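Local coordinates for protein 3-carboxy-cis,cis-muconate cycloisomerase (Acinetobacter calcoaceticus, PDB 1Q5N) that is a cycloisomerase of the fumarase/aspartase superfamily, whose members are mainly helical, tetrameric enzymes, at residues V129-A140 / A339-K350. Sequence-based numbering, arbitrary orientation.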
# COMPACT_ATOMS: atom_id res chain seq x y z
N VAL A 129 -9.21 15.47 17.39
CA VAL A 129 -7.89 15.47 16.77
C VAL A 129 -7.37 16.89 16.64
O VAL A 129 -6.18 17.16 16.89
CB VAL A 129 -7.93 14.79 15.36
CG1 VAL A 129 -6.71 15.19 14.53
CG2 VAL A 129 -7.97 13.30 15.52
N GLN A 130 -8.26 17.82 16.29
CA GLN A 130 -7.83 19.20 16.12
C GLN A 130 -7.35 19.75 17.47
O GLN A 130 -6.33 20.43 17.57
CB GLN A 130 -8.97 20.07 15.58
CG GLN A 130 -8.60 21.54 15.54
CD GLN A 130 -9.50 22.35 14.66
OE1 GLN A 130 -10.67 22.01 14.44
NE2 GLN A 130 -8.97 23.47 14.14
N ASN A 131 -8.08 19.44 18.52
CA ASN A 131 -7.65 19.93 19.79
C ASN A 131 -6.30 19.29 20.20
O ASN A 131 -5.47 19.96 20.81
CB ASN A 131 -8.72 19.67 20.85
CG ASN A 131 -8.35 20.28 22.18
OD1 ASN A 131 -8.29 19.57 23.20
ND2 ASN A 131 -8.05 21.60 22.19
N GLN A 132 -6.07 18.02 19.87
CA GLN A 132 -4.79 17.39 20.19
C GLN A 132 -3.67 18.10 19.42
O GLN A 132 -2.63 18.40 19.96
CB GLN A 132 -4.79 15.93 19.81
CG GLN A 132 -5.74 15.09 20.61
CD GLN A 132 -5.73 13.65 20.10
OE1 GLN A 132 -6.11 13.41 18.96
NE2 GLN A 132 -5.30 12.70 20.93
N VAL A 133 -3.91 18.41 18.15
CA VAL A 133 -2.86 19.08 17.38
C VAL A 133 -2.56 20.47 17.97
O VAL A 133 -1.39 20.89 18.01
CB VAL A 133 -3.27 19.23 15.92
CG1 VAL A 133 -2.29 20.12 15.19
CG2 VAL A 133 -3.34 17.84 15.29
N GLN A 134 -3.61 21.17 18.40
CA GLN A 134 -3.50 22.49 18.98
C GLN A 134 -2.61 22.40 20.26
O GLN A 134 -1.74 23.24 20.45
CB GLN A 134 -4.91 22.98 19.34
CG GLN A 134 -4.98 24.36 19.94
CD GLN A 134 -4.49 25.44 18.97
OE1 GLN A 134 -4.99 25.56 17.84
NE2 GLN A 134 -3.50 26.24 19.40
N GLN A 135 -2.85 21.43 21.13
CA GLN A 135 -2.02 21.29 22.32
C GLN A 135 -0.57 20.91 21.97
O GLN A 135 0.37 21.39 22.62
CB GLN A 135 -2.57 20.24 23.25
CG GLN A 135 -3.83 20.62 23.86
CD GLN A 135 -4.29 19.52 24.74
OE1 GLN A 135 -3.81 19.39 25.88
NE2 GLN A 135 -5.22 18.70 24.25
N CYS A 136 -0.40 20.02 20.98
CA CYS A 136 0.93 19.64 20.53
C CYS A 136 1.63 20.90 20.04
O CYS A 136 2.79 21.13 20.37
CB CYS A 136 0.88 18.58 19.39
SG CYS A 136 0.56 16.92 20.00
N TYR A 137 0.94 21.71 19.23
CA TYR A 137 1.52 22.96 18.71
C TYR A 137 1.99 23.91 19.85
O TYR A 137 3.14 24.38 19.88
CB TYR A 137 0.49 23.65 17.86
CG TYR A 137 0.92 24.97 17.24
CD1 TYR A 137 2.12 25.08 16.55
CD2 TYR A 137 0.04 26.07 17.22
CE1 TYR A 137 2.44 26.20 15.86
CE2 TYR A 137 0.35 27.23 16.51
CZ TYR A 137 1.54 27.29 15.83
OH TYR A 137 1.81 28.40 15.06
N GLU A 138 1.09 24.17 20.79
CA GLU A 138 1.36 25.04 21.93
C GLU A 138 2.55 24.55 22.72
O GLU A 138 3.49 25.32 22.98
CB GLU A 138 0.13 25.13 22.85
CG GLU A 138 -0.84 26.12 22.26
CD GLU A 138 -2.17 26.17 23.00
OE1 GLU A 138 -2.41 25.35 23.94
OE2 GLU A 138 -2.98 27.04 22.62
N THR A 139 2.48 23.28 23.10
CA THR A 139 3.57 22.68 23.83
C THR A 139 4.90 22.73 23.00
O THR A 139 5.95 23.09 23.54
CB THR A 139 3.21 21.25 24.22
OG1 THR A 139 1.95 21.28 24.92
CG2 THR A 139 4.26 20.64 25.11
N ALA A 140 4.87 22.44 21.70
CA ALA A 140 6.14 22.48 20.98
C ALA A 140 6.67 23.91 20.94
O ALA A 140 7.88 24.12 21.05
CB ALA A 140 5.99 21.93 19.55
N ALA A 339 -5.27 9.67 16.41
CA ALA A 339 -5.59 10.24 17.73
C ALA A 339 -4.70 9.52 18.76
O ALA A 339 -4.16 10.15 19.67
CB ALA A 339 -7.11 10.04 18.05
N GLY A 340 -4.52 8.20 18.60
CA GLY A 340 -3.62 7.49 19.51
C GLY A 340 -2.17 8.00 19.40
O GLY A 340 -1.48 8.25 20.40
N ALA A 341 -1.70 8.21 18.18
CA ALA A 341 -0.32 8.66 18.01
C ALA A 341 -0.15 10.09 18.55
O ALA A 341 0.88 10.43 19.12
CB ALA A 341 0.11 8.60 16.47
N LEU A 342 -1.17 10.93 18.36
CA LEU A 342 -1.14 12.31 18.87
C LEU A 342 -1.13 12.30 20.38
O LEU A 342 -0.40 13.06 21.01
CB LEU A 342 -2.37 13.08 18.39
CG LEU A 342 -2.25 13.54 16.97
CD1 LEU A 342 -3.57 14.06 16.49
CD2 LEU A 342 -1.17 14.61 16.95
N GLU A 343 -1.95 11.45 20.98
CA GLU A 343 -1.97 11.43 22.42
C GLU A 343 -0.59 11.05 23.03
O GLU A 343 -0.16 11.68 23.99
CB GLU A 343 -3.06 10.47 22.93
CG GLU A 343 -2.89 10.08 24.37
CD GLU A 343 -4.12 9.40 24.91
OE1 GLU A 343 -5.03 10.13 25.37
OE2 GLU A 343 -4.18 8.14 24.84
N ARG A 344 0.09 10.02 22.50
CA ARG A 344 1.40 9.67 23.03
C ARG A 344 2.45 10.77 22.71
O ARG A 344 3.29 11.10 23.55
CB ARG A 344 1.79 8.31 22.49
CG ARG A 344 1.09 7.29 23.32
CD ARG A 344 0.90 6.06 22.58
NE ARG A 344 -0.18 5.29 23.19
CZ ARG A 344 -1.44 5.27 22.73
NH1 ARG A 344 -1.79 5.96 21.65
NH2 ARG A 344 -2.36 4.54 23.36
N THR A 345 2.38 11.36 21.53
CA THR A 345 3.31 12.43 21.21
C THR A 345 3.16 13.62 22.21
O THR A 345 4.17 14.15 22.72
CB THR A 345 3.11 12.88 19.75
OG1 THR A 345 3.34 11.74 18.91
CG2 THR A 345 4.09 14.05 19.35
N LEU A 346 1.92 14.02 22.51
CA LEU A 346 1.68 15.10 23.49
C LEU A 346 2.35 14.77 24.84
O LEU A 346 3.11 15.58 25.37
CB LEU A 346 0.18 15.31 23.70
CG LEU A 346 -0.16 16.53 24.54
CD1 LEU A 346 0.50 17.80 24.01
CD2 LEU A 346 -1.68 16.67 24.51
N ASP A 347 2.09 13.58 25.39
CA ASP A 347 2.74 13.17 26.64
C ASP A 347 4.26 13.39 26.60
O ASP A 347 4.85 13.89 27.56
CB ASP A 347 2.53 11.68 26.93
CG ASP A 347 1.17 11.38 27.41
OD1 ASP A 347 0.43 12.36 27.71
OD2 ASP A 347 0.83 10.17 27.49
N VAL A 348 4.89 12.98 25.50
CA VAL A 348 6.33 13.12 25.34
C VAL A 348 6.76 14.58 25.22
O VAL A 348 7.76 14.97 25.82
CB VAL A 348 6.85 12.29 24.09
CG1 VAL A 348 8.32 12.65 23.75
CG2 VAL A 348 6.73 10.82 24.36
N LEU A 349 6.03 15.39 24.44
CA LEU A 349 6.41 16.79 24.29
C LEU A 349 6.32 17.53 25.63
O LEU A 349 7.11 18.43 25.87
CB LEU A 349 5.53 17.52 23.30
CG LEU A 349 5.79 17.27 21.82
CD1 LEU A 349 4.68 17.95 21.00
CD2 LEU A 349 7.13 17.79 21.41
N LYS A 350 5.36 17.14 26.47
CA LYS A 350 5.18 17.76 27.77
C LYS A 350 6.17 17.33 28.84
O LYS A 350 6.64 18.17 29.58
CB LYS A 350 3.79 17.49 28.31
CG LYS A 350 2.71 18.37 27.69
CD LYS A 350 1.35 18.08 28.31
CE LYS A 350 0.35 19.11 27.84
NZ LYS A 350 -1.00 18.80 28.38
O HOH W 1 -5.00 12.69 24.24
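Leu342 is a knob in a hole lined by Val129, Gln132, Val133 and Cys136, in a buried contact between two nearly parallel helices of the central bundle. The axes of 129-140 and 339-350 run at 20° to each other and come within 9.5 Å. Leu342 CD1 meets Val129 CG1 at 3.9 Å and Val133 CG2, and CD2 turns to Cys136 SG. Gln132 crosses the same leucine at a slant. With CG set beside its own backbone N (chi1 -66°), its extended chain carries the amide across to the other helix. There Gln132 NE2 donates to Ala339 O at 3.1 Å. That carbonyl also takes its helical bond from Glu343 N, which arrives on the opposite face. A water bridges Glu343 OE1 to Gln132 NE2, the latter link being weak. Gln132 OE1 is buried without a polar partner, 3.6 Å from Leu342 CD1. Further along, Cys136 SG packs on Leu346 CB at 4.1 Å. Thr139 CG2 meets Leu349 CB at 3.8 Å, while Thr139 OG1 hydrogen-bonds back to Gln135 O in its own helix. Helix 166-191 backs Val133 and Cys136, and helix 235-261 backs Leu342. Near-parallel packing of long helices is characteristic of the central helical bundle in the fumarase/aspartase superfamily.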